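Local structure of 8-demethyl-8-aminoriboflavin-5'-phosphate synthase (5MLD) at residues L75-K78 / I79-D83; F191-A194 / N195-L199. The protein catalyses the replacement of the C-8 methyl group of riboflavin-5'-phosphate by an amino group, taken from glutamate, in the biosynthesis of the antibiotic roseoflavin. All blocks are in the same frame, centred on the assembly; numbering follows the deposited sequence.

Interaction 1 (L75-K78 / I79-D83); sequences LLEK and IREAD
Leu75 and Ile79 join backbones through the bond from Ile79 N to Leu75 O, and the same i to i+4 pattern carries Arg80 N to Leu76 O (2.9 Å) and Glu81 N to Glu77 O (3.0 Å). The last turn then slackens: Lys78 O receives weak bonds from Glu81 N and Ala82 N, and Ala82 is the first residue to leave helical angles. On the buried side Leu75 CG lies 4.2 Å from Ile79 CD1, an apolar pair one turn apart. CG1 of Ile79 is anti to its carbonyl carbon (chi1 -64°), which places it 3.4 Å from Leu75 O.

This is the C-terminal end of helix 72-81, one of the helices flanking the parallel sheet of a flavodoxin-like domain. Leu75, Ile79 and Ala82 rest on strand 4-9, while Leu76 and Ile79 touch Leu107 of helix 98-107; Asp83 leads on into strand 84-92.

On the exposed side two acidic side chains come together. Glu77 bends at chi2, and its OE1 comes within 3.0 Å of Glu81 OE2, two acceptors whose carboxylate planes stand 46° apart. Such closeness would tend to raise the proton affinity of one of them. The other oxygen, Glu77 OE2, lies 3.7 Å from Arg80 CD; the guanidinium plane is almost parallel to the carboxylate, but Arg80 NE stays 4.8 Å from Glu77 OE2, too far for a salt bridge. Lys78 NZ makes its salt bridge with Glu40.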
loop_
_atom_site.group_PDB
_atom_site.type_symbol
_atom_site.label_atom_id
_atom_site.label_comp_id
_atom_site.label_asym_id
_atom_site.label_seq_id
_atom_site.Cartn_x
_atom_site.Cartn_y
_atom_site.Cartn_z
ATOM N N LEU A 75 -2.712 11.856 -26.771
ATOM C CA LEU A 75 -3.376 11.128 -25.688
ATOM C C LEU A 75 -3.858 12.070 -24.589
ATOM O O LEU A 75 -4.954 11.878 -24.049
ATOM C CB LEU A 75 -2.441 10.063 -25.102
ATOM C CG LEU A 75 -2.999 9.177 -23.977
ATOM C CD1 LEU A 75 -4.339 8.562 -24.333
ATOM C CD2 LEU A 75 -1.990 8.078 -23.583
ATOM N N LEU A 76 -3.045 13.069 -24.228
ATOM C CA LEU A 76 -3.455 14.038 -23.210
ATOM C C LEU A 76 -4.738 14.744 -23.616
ATOM O O LEU A 76 -5.616 15.001 -22.778
ATOM C CB LEU A 76 -2.338 15.063 -22.972
ATOM C CG LEU A 76 -2.615 16.153 -21.926
ATOM C CD1 LEU A 76 -3.053 15.540 -20.610
ATOM C CD2 LEU A 76 -1.375 17.031 -21.706
ATOM N N GLU A 77 -4.876 15.056 -24.903
ATOM C CA GLU A 77 -6.082 15.745 -25.345
ATOM C C GLU A 77 -7.310 14.852 -25.208
ATOM O O GLU A 77 -8.385 15.336 -24.844
ATOM C CB GLU A 77 -5.920 16.239 -26.780
ATOM C CG GLU A 77 -7.042 17.148 -27.263
ATOM C CD GLU A 77 -7.365 18.297 -26.302
ATOM O OE1 GLU A 77 -8.566 18.599 -26.134
ATOM O OE2 GLU A 77 -6.436 18.900 -25.714
ATOM N N LYS A 78 -7.180 13.549 -25.493
ATOM C CA LYS A 78 -8.302 12.638 -25.262
ATOM C C LYS A 78 -8.679 12.583 -23.783
ATOM O O LYS A 78 -9.864 12.507 -23.436
ATOM C CB LYS A 78 -7.971 11.236 -25.783
ATOM C CG LYS A 78 -7.926 11.151 -27.307
ATOM C CD LYS A 78 -7.905 9.716 -27.811
ATOM C CE LYS A 78 -8.046 9.684 -29.320
ATOM N NZ LYS A 78 -9.382 10.179 -29.744
ATOM N N ILE A 79 -7.685 12.599 -22.896
ATOM C CA ILE A 79 -7.978 12.568 -21.468
ATOM C C ILE A 79 -8.665 13.859 -21.041
ATOM O O ILE A 79 -9.599 13.847 -20.233
ATOM C CB ILE A 79 -6.687 12.327 -20.668
ATOM C CG1 ILE A 79 -6.107 10.949 -20.992
ATOM C CG2 ILE A 79 -6.950 12.480 -19.191
ATOM C CD1 ILE A 79 -4.695 10.754 -20.458
ATOM N N ARG A 80 -8.216 14.994 -21.574
ATOM C CA ARG A 80 -8.869 16.258 -21.247
ATOM C C ARG A 80 -10.319 16.272 -21.708
ATOM O O ARG A 80 -11.179 16.873 -21.056
ATOM C CB ARG A 80 -8.122 17.421 -21.887
ATOM C CG ARG A 80 -6.816 17.749 -21.233
ATOM C CD ARG A 80 -6.171 18.868 -22.019
ATOM N NE ARG A 80 -5.364 19.714 -21.157
ATOM C CZ ARG A 80 -5.869 20.686 -20.406
ATOM N NH1 ARG A 80 -7.175 20.932 -20.419
ATOM N NH2 ARG A 80 -5.073 21.412 -19.649
ATOM N N GLU A 81 -10.602 15.634 -22.840
ATOM C CA GLU A 81 -11.951 15.647 -23.386
ATOM C C GLU A 81 -12.878 14.619 -22.751
ATOM O O GLU A 81 -14.100 14.775 -22.846
ATOM C CB GLU A 81 -11.913 15.412 -24.897
ATOM C CG GLU A 81 -11.158 16.471 -25.677
ATOM C CD GLU A 81 -10.998 16.087 -27.147
ATOM O OE1 GLU A 81 -11.866 15.352 -27.669
ATOM O OE2 GLU A 81 -10.011 16.513 -27.785
ATOM N N ALA A 82 -12.345 13.578 -22.119
ATOM C CA ALA A 82 -13.189 12.498 -21.629
ATOM C C ALA A 82 -13.827 12.884 -20.298
ATOM O O ALA A 82 -13.157 13.405 -19.401
ATOM C CB ALA A 82 -12.378 11.217 -21.471
ATOM N N ASP A 83 -15.124 12.616 -20.176
ATOM C CA ASP A 83 -15.823 12.878 -18.927
ATOM C C ASP A 83 -15.584 11.770 -17.916
ATOM O O ASP A 83 -15.587 12.027 -16.705
ATOM C CB ASP A 83 -17.312 13.055 -19.214
ATOM C CG ASP A 83 -17.549 14.059 -20.316
ATOM O OD1 ASP A 83 -17.432 15.262 -20.012
ATOM O OD2 ASP A 83 -17.811 13.658 -21.481
#

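Interaction 2 (F191-A194 / N195-L199); sequences FMVA and NTSHL
Thr196 and Ser197 each send both a backbone N-H and a hydroxyl back to a carbonyl one turn earlier in helix 183-205. Met192 O takes Thr196 N at 2.9 Å and Thr196 OG1 at 2.8 Å; Val193 O takes Ser197 N at 3.0 Å and Ser197 OG at 2.7 Å. In both pairs the amide and the hydroxyl approach from opposite faces of the carbonyl plane, each tilted out of it, so two donors grip one oxygen without competing for the same place. The two hydroxyls get there by different rotations: Thr196 OG1 stands between its backbone N and carbonyl carbon (chi1 56°), whereas Ser197 OG lies anti to its carbonyl carbon (chi1 -63°). Plain helical bonds complete the set, from Asn195 N to Phe191 O and from His198 N to Ala194 O.

Side-chain packing across the turn is slight. Met192, bent at both chi2 and chi3, brings SD to 3.9 Å from Thr196 CG2, and Val193 CG1 sits 4.0 Å from Ser197 OG.

Further hydrogen bonds tie the helix to its surroundings. Thr196 OG1 also bonds with Tyr32 OH, and Asn195 uses both ends of its amide: ND2 bonds to Pro158 O and to Tyr123 OH of the second subunit, OD1 to Thr210 OG1 of that subunit. His198 NE2 bonds there to Thr206 O, and its ring meets Tyr208 of the same subunit with the planes at about 50°.

The helix is thus sandwiched. Val193 and Ser197 pack on helix 20-34, Met192 and Thr196 reach strand 125-132 at Leu130 and Val126, and Phe191, Ala194 and His198 lie against the second subunit of the homotetramer.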
loop_
_atom_site.group_PDB
_atom_site.type_symbol
_atom_site.label_atom_id
_atom_site.label_comp_id
_atom_site.label_asym_id
_atom_site.label_seq_id
_atom_site.Cartn_x
_atom_site.Cartn_y
_atom_site.Cartn_z
ATOM N N PHE A 191 -21.808 -2.585 -11.534
ATOM C CA PHE A 191 -21.825 -1.529 -10.518
ATOM C C PHE A 191 -21.028 -0.325 -11.000
ATOM O O PHE A 191 -21.488 0.824 -10.949
ATOM C CB PHE A 191 -21.205 -2.021 -9.194
ATOM C CG PHE A 191 -21.993 -3.076 -8.441
ATOM C CD1 PHE A 191 -23.211 -3.558 -8.892
ATOM C CD2 PHE A 191 -21.485 -3.570 -7.245
ATOM C CE1 PHE A 191 -23.896 -4.518 -8.174
ATOM C CE2 PHE A 191 -22.163 -4.529 -6.510
ATOM C CZ PHE A 191 -23.373 -5.007 -6.973
ATOM N N MET A 192 -19.800 -0.581 -11.449
ATOM C CA MET A 192 -18.896 0.501 -11.798
ATOM C C MET A 192 -19.453 1.333 -12.941
ATOM O O MET A 192 -19.403 2.566 -12.893
ATOM C CB MET A 192 -17.527 -0.070 -12.160
ATOM C CG MET A 192 -16.457 0.959 -12.402
ATOM S SD MET A 192 -16.425 1.585 -14.093
ATOM C CE MET A 192 -16.376 0.083 -15.063
ATOM N N VAL A 193 -19.973 0.678 -13.985
ATOM C CA VAL A 193 -20.503 1.423 -15.128
ATOM C C VAL A 193 -21.720 2.248 -14.715
ATOM O O VAL A 193 -21.845 3.429 -15.074
ATOM C CB VAL A 193 -20.844 0.461 -16.275
ATOM C CG1 VAL A 193 -21.617 1.207 -17.388
ATOM C CG2 VAL A 193 -19.561 -0.134 -16.817
ATOM N N ALA A 194 -22.636 1.634 -13.970
ATOM C CA ALA A 194 -23.837 2.357 -13.554
ATOM C C ALA A 194 -23.477 3.581 -12.717
ATOM O O ALA A 194 -24.030 4.672 -12.922
ATOM C CB ALA A 194 -24.769 1.428 -12.779
ATOM N N ASN A 195 -22.536 3.428 -11.787
ATOM C CA ASN A 195 -22.245 4.509 -10.847
ATOM C C ASN A 195 -21.364 5.595 -11.466
ATOM O O ASN A 195 -21.617 6.787 -11.252
ATOM C CB ASN A 195 -21.583 3.950 -9.578
ATOM C CG ASN A 195 -22.530 3.153 -8.706
ATOM O OD1 ASN A 195 -23.749 3.184 -8.887
ATOM N ND2 ASN A 195 -21.972 2.450 -7.729
ATOM N N THR A 196 -20.327 5.227 -12.243
ATOM C CA THR A 196 -19.552 6.268 -12.925
ATOM C C THR A 196 -20.418 7.048 -13.899
ATOM O O THR A 196 -20.241 8.259 -14.056
ATOM C CB THR A 196 -18.352 5.688 -13.674
ATOM O OG1 THR A 196 -18.792 4.678 -14.599
ATOM C CG2 THR A 196 -17.382 5.083 -12.684
ATOM N N SER A 197 -21.329 6.367 -14.589
ATOM C CA SER A 197 -22.203 7.054 -15.541
ATOM C C SER A 197 -23.101 8.067 -14.838
ATOM O O SER A 197 -23.261 9.202 -15.309
ATOM C CB SER A 197 -23.043 6.042 -16.311
ATOM O OG SER A 197 -22.208 5.189 -17.080
ATOM N N HIS A 198 -23.711 7.663 -13.720
ATOM C CA HIS A 198 -24.568 8.577 -12.970
ATOM C C HIS A 198 -23.787 9.793 -12.489
ATOM O O HIS A 198 -24.209 10.943 -12.677
ATOM C CB HIS A 198 -25.207 7.859 -11.781
ATOM C CG HIS A 198 -26.064 8.759 -10.948
ATOM N ND1 HIS A 198 -27.342 9.118 -11.323
ATOM C CD2 HIS A 198 -25.814 9.408 -9.785
ATOM C CE1 HIS A 198 -27.853 9.929 -10.413
ATOM N NE2 HIS A 198 -26.944 10.129 -9.473
ATOM N N LEU A 199 -22.636 9.563 -11.862
ATOM C CA LEU A 199 -21.886 10.695 -11.331
ATOM C C LEU A 199 -21.391 11.612 -12.442
ATOM O O LEU A 199 -21.308 12.834 -12.249
ATOM C CB LEU A 199 -20.731 10.179 -10.477
ATOM C CG LEU A 199 -19.855 11.190 -9.743
ATOM C CD1 LEU A 199 -20.695 12.040 -8.799
ATOM C CD2 LEU A 199 -18.786 10.469 -8.950
#

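How the interactions relate
Both interactions lie along helices packed on the same flavodoxin-like sheet, interaction 1 at the C-terminal end of its helix and interaction 2 within helix 183-205. Their centres are 19 Å apart and their nearest atoms about 7 Å apart, so they do not touch. Strand 125-132 connects them: Asp83 of interaction 1 pairs through its backbone with Val126, and the side chain of that valine packs against Thr196 and Leu199 of interaction 2. No other chain touches residues 75-83, while residues 191-199 form part of a subunit interface. Neither is in the flavin pocket. The side chain of Leu76 is about 13 Å from a bound product, and that of Met192 about 11 Å from the side chain of FMN-binding Thr21.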